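Local coordinates for protein bitiscetin (PDB 1JWI) that binds von Willebrand factor and induces its interaction with platelet GPIbalpha through the A1 domain, so that platelets aggregate, at residues F62-W67 / K120-C125. Residues are numbered along the deposited sequence; the frame is centred on the assembly and turned at random.
Sequences FVYDAW and KNPFIC
W67 and F123 form a single beta bridge where the two antiparallel sheets of the C-type lectin fold meet: strand 66-72 belongs to one, strand 121-126 to the other. Two backbone bonds define it. W67 N donates to P122 O at 3.0 Å with an N-H...O angle of 158°, whereas the return bond from I124 N to W67 O, 3.4 Å, is weak. A66 CA adds a C-H...O contact to the same P122 carbonyl. Packing is tight around the indole. N121 CB sits over the five-membered ring of W67, 4.0 Å from the centroid and 21° off the normal, a CH-pi contact. With CG anti to its carbonyl carbon, N121 sets ND2 over one indole face, offset toward the rim, 3.5 Å from W67 CZ2; the planes are 65° apart. Both groups have polar partners beyond the bridge: W67 NE1 bonds to G23 O and N121 ND2 to E119 OE1. F123 CB lies at the indole edge, near its plane, and packs on W67 CB at 3.7 Å.

D65 O is also tightly packed, 3.2 Å from P122 CD, yet buried without a polar partner. Toward exposed Y64 the contact loosens: Y64 CB meets P122 CD at 3.5 Å, and a water accepts from D65 N at 3.0 Å.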
loop_
_atom_site.group_PDB
_atom_site.type_symbol
_atom_site.label_atom_id
_atom_site.label_comp_id
_atom_site.label_asym_id
_atom_site.label_seq_id
_atom_site.Cartn_x
_atom_site.Cartn_y
_atom_site.Cartn_z
ATOM N N PHE A 62 -17.308 -16.230 -5.481
ATOM C CA PHE A 62 -16.430 -15.107 -5.167
ATOM C C PHE A 62 -14.966 -15.568 -5.123
ATOM O O PHE A 62 -14.459 -15.925 -4.062
ATOM C CB PHE A 62 -16.797 -14.495 -3.801
ATOM C CG PHE A 62 -18.224 -13.999 -3.698
ATOM C CD1 PHE A 62 -19.295 -14.893 -3.724
ATOM C CD2 PHE A 62 -18.491 -12.640 -3.538
ATOM C CE1 PHE A 62 -20.612 -14.442 -3.590
ATOM C CE2 PHE A 62 -19.806 -12.177 -3.404
ATOM C CZ PHE A 62 -20.870 -13.084 -3.430
ATOM N N VAL A 63 -14.292 -15.560 -6.269
ATOM C CA VAL A 63 -12.895 -15.981 -6.320
ATOM C C VAL A 63 -11.946 -14.886 -6.795
ATOM O O VAL A 63 -10.741 -14.972 -6.594
ATOM C CB VAL A 63 -12.713 -17.191 -7.247
ATOM C CG1 VAL A 63 -13.492 -18.372 -6.708
ATOM C CG2 VAL A 63 -13.176 -16.839 -8.650
ATOM N N TYR A 64 -12.488 -13.857 -7.431
ATOM C CA TYR A 64 -11.657 -12.768 -7.931
ATOM C C TYR A 64 -12.096 -11.431 -7.370
ATOM O O TYR A 64 -13.251 -11.260 -6.990
ATOM C CB TYR A 64 -11.756 -12.657 -9.455
ATOM C CG TYR A 64 -11.249 -13.830 -10.254
ATOM C CD1 TYR A 64 -9.892 -14.141 -10.297
ATOM C CD2 TYR A 64 -12.127 -14.596 -11.023
ATOM C CE1 TYR A 64 -9.420 -15.190 -11.091
ATOM C CE2 TYR A 64 -11.666 -15.643 -11.814
ATOM C CZ TYR A 64 -10.313 -15.932 -11.846
ATOM O OH TYR A 64 -9.854 -16.965 -12.634
ATOM N N ASP A 65 -11.160 -10.488 -7.317
ATOM C CA ASP A 65 -11.490 -9.138 -6.900
ATOM C C ASP A 65 -11.942 -8.528 -8.232
ATOM O O ASP A 65 -11.756 -9.137 -9.289
ATOM C CB ASP A 65 -10.255 -8.394 -6.379
ATOM C CG ASP A 65 -9.666 -9.033 -5.123
ATOM O OD1 ASP A 65 -8.653 -9.750 -5.238
ATOM O OD2 ASP A 65 -10.217 -8.824 -4.030
ATOM N N ALA A 66 -12.537 -7.344 -8.196
ATOM C CA ALA A 66 -12.976 -6.705 -9.433
ATOM C C ALA A 66 -12.464 -5.270 -9.505
ATOM O O ALA A 66 -12.670 -4.483 -8.582
ATOM C CB ALA A 66 -14.497 -6.732 -9.524
ATOM N N TRP A 67 -11.773 -4.941 -10.593
ATOM C CA TRP A 67 -11.223 -3.602 -10.800
ATOM C C TRP A 67 -12.251 -2.480 -10.862
ATOM O O TRP A 67 -13.306 -2.624 -11.492
ATOM C CB TRP A 67 -10.441 -3.534 -12.125
ATOM C CG TRP A 67 -9.164 -4.311 -12.179
ATOM C CD1 TRP A 67 -8.768 -5.165 -13.171
ATOM C CD2 TRP A 67 -8.081 -4.252 -11.245
ATOM N NE1 TRP A 67 -7.504 -5.639 -12.911
ATOM C CE2 TRP A 67 -7.058 -5.094 -11.736
ATOM C CE3 TRP A 67 -7.873 -3.566 -10.042
ATOM C CZ2 TRP A 67 -5.844 -5.270 -11.064
ATOM C CZ3 TRP A 67 -6.663 -3.743 -9.372
ATOM C CH2 TRP A 67 -5.667 -4.587 -9.886
ATOM N N LYS A 120 -4.477 -9.882 -13.064
ATOM C CA LYS A 120 -5.612 -10.007 -13.979
ATOM C C LYS A 120 -6.914 -10.306 -13.233
ATOM O O LYS A 120 -7.056 -11.351 -12.595
ATOM C CB LYS A 120 -5.341 -11.096 -15.023
ATOM C CG LYS A 120 -4.205 -10.752 -15.978
ATOM C CD LYS A 120 -4.007 -11.819 -17.043
ATOM C CE LYS A 120 -2.734 -11.561 -17.836
ATOM N NZ LYS A 120 -2.699 -10.193 -18.431
ATOM N N ASN A 121 -7.863 -9.379 -13.320
ATOM C CA ASN A 121 -9.147 -9.529 -12.642
ATOM C C ASN A 121 -10.292 -9.071 -13.520
ATOM O O ASN A 121 -10.088 -8.353 -14.499
ATOM C CB ASN A 121 -9.197 -8.664 -11.377
ATOM C CG ASN A 121 -8.227 -9.110 -10.314
ATOM O OD1 ASN A 121 -8.238 -10.266 -9.898
ATOM N ND2 ASN A 121 -7.387 -8.186 -9.851
ATOM N N PRO A 122 -11.518 -9.498 -13.189
ATOM C CA PRO A 122 -12.637 -9.040 -14.009
ATOM C C PRO A 122 -12.765 -7.557 -13.654
ATOM O O PRO A 122 -12.100 -7.078 -12.723
ATOM C CB PRO A 122 -13.810 -9.888 -13.505
ATOM C CG PRO A 122 -13.442 -10.197 -12.096
ATOM C CD PRO A 122 -11.962 -10.493 -12.200
ATOM N N PHE A 123 -13.603 -6.824 -14.371
ATOM C CA PHE A 123 -13.734 -5.402 -14.094
ATOM C C PHE A 123 -15.112 -4.851 -14.402
ATOM O O PHE A 123 -15.954 -5.528 -14.993
ATOM C CB PHE A 123 -12.679 -4.613 -14.871
ATOM C CG PHE A 123 -12.687 -4.881 -16.345
ATOM C CD1 PHE A 123 -12.095 -6.028 -16.861
ATOM C CD2 PHE A 123 -13.291 -3.986 -17.219
ATOM C CE1 PHE A 123 -12.101 -6.279 -18.232
ATOM C CE2 PHE A 123 -13.303 -4.227 -18.593
ATOM C CZ PHE A 123 -12.706 -5.380 -19.100
ATOM N N ILE A 124 -15.327 -3.609 -13.996
ATOM C CA ILE A 124 -16.611 -2.966 -14.186
ATOM C C ILE A 124 -16.490 -1.616 -14.869
ATOM O O ILE A 124 -15.778 -0.727 -14.397
ATOM C CB ILE A 124 -17.315 -2.774 -12.830
ATOM C CG1 ILE A 124 -18.599 -1.966 -13.019
ATOM C CG2 ILE A 124 -16.378 -2.072 -11.857
ATOM C CD1 ILE A 124 -19.271 -1.589 -11.728
ATOM N N CYS A 125 -17.201 -1.479 -15.986
ATOM C CA CYS A 125 -17.216 -0.243 -16.754
ATOM C C CYS A 125 -18.458 0.585 -16.424
ATOM O O CYS A 125 -19.489 0.057 -15.990
ATOM C CB CYS A 125 -17.198 -0.544 -18.253
ATOM S SG CYS A 125 -15.716 -1.410 -18.851
HETATM O O HOH W 1 -8.475 -11.690 -7.879
#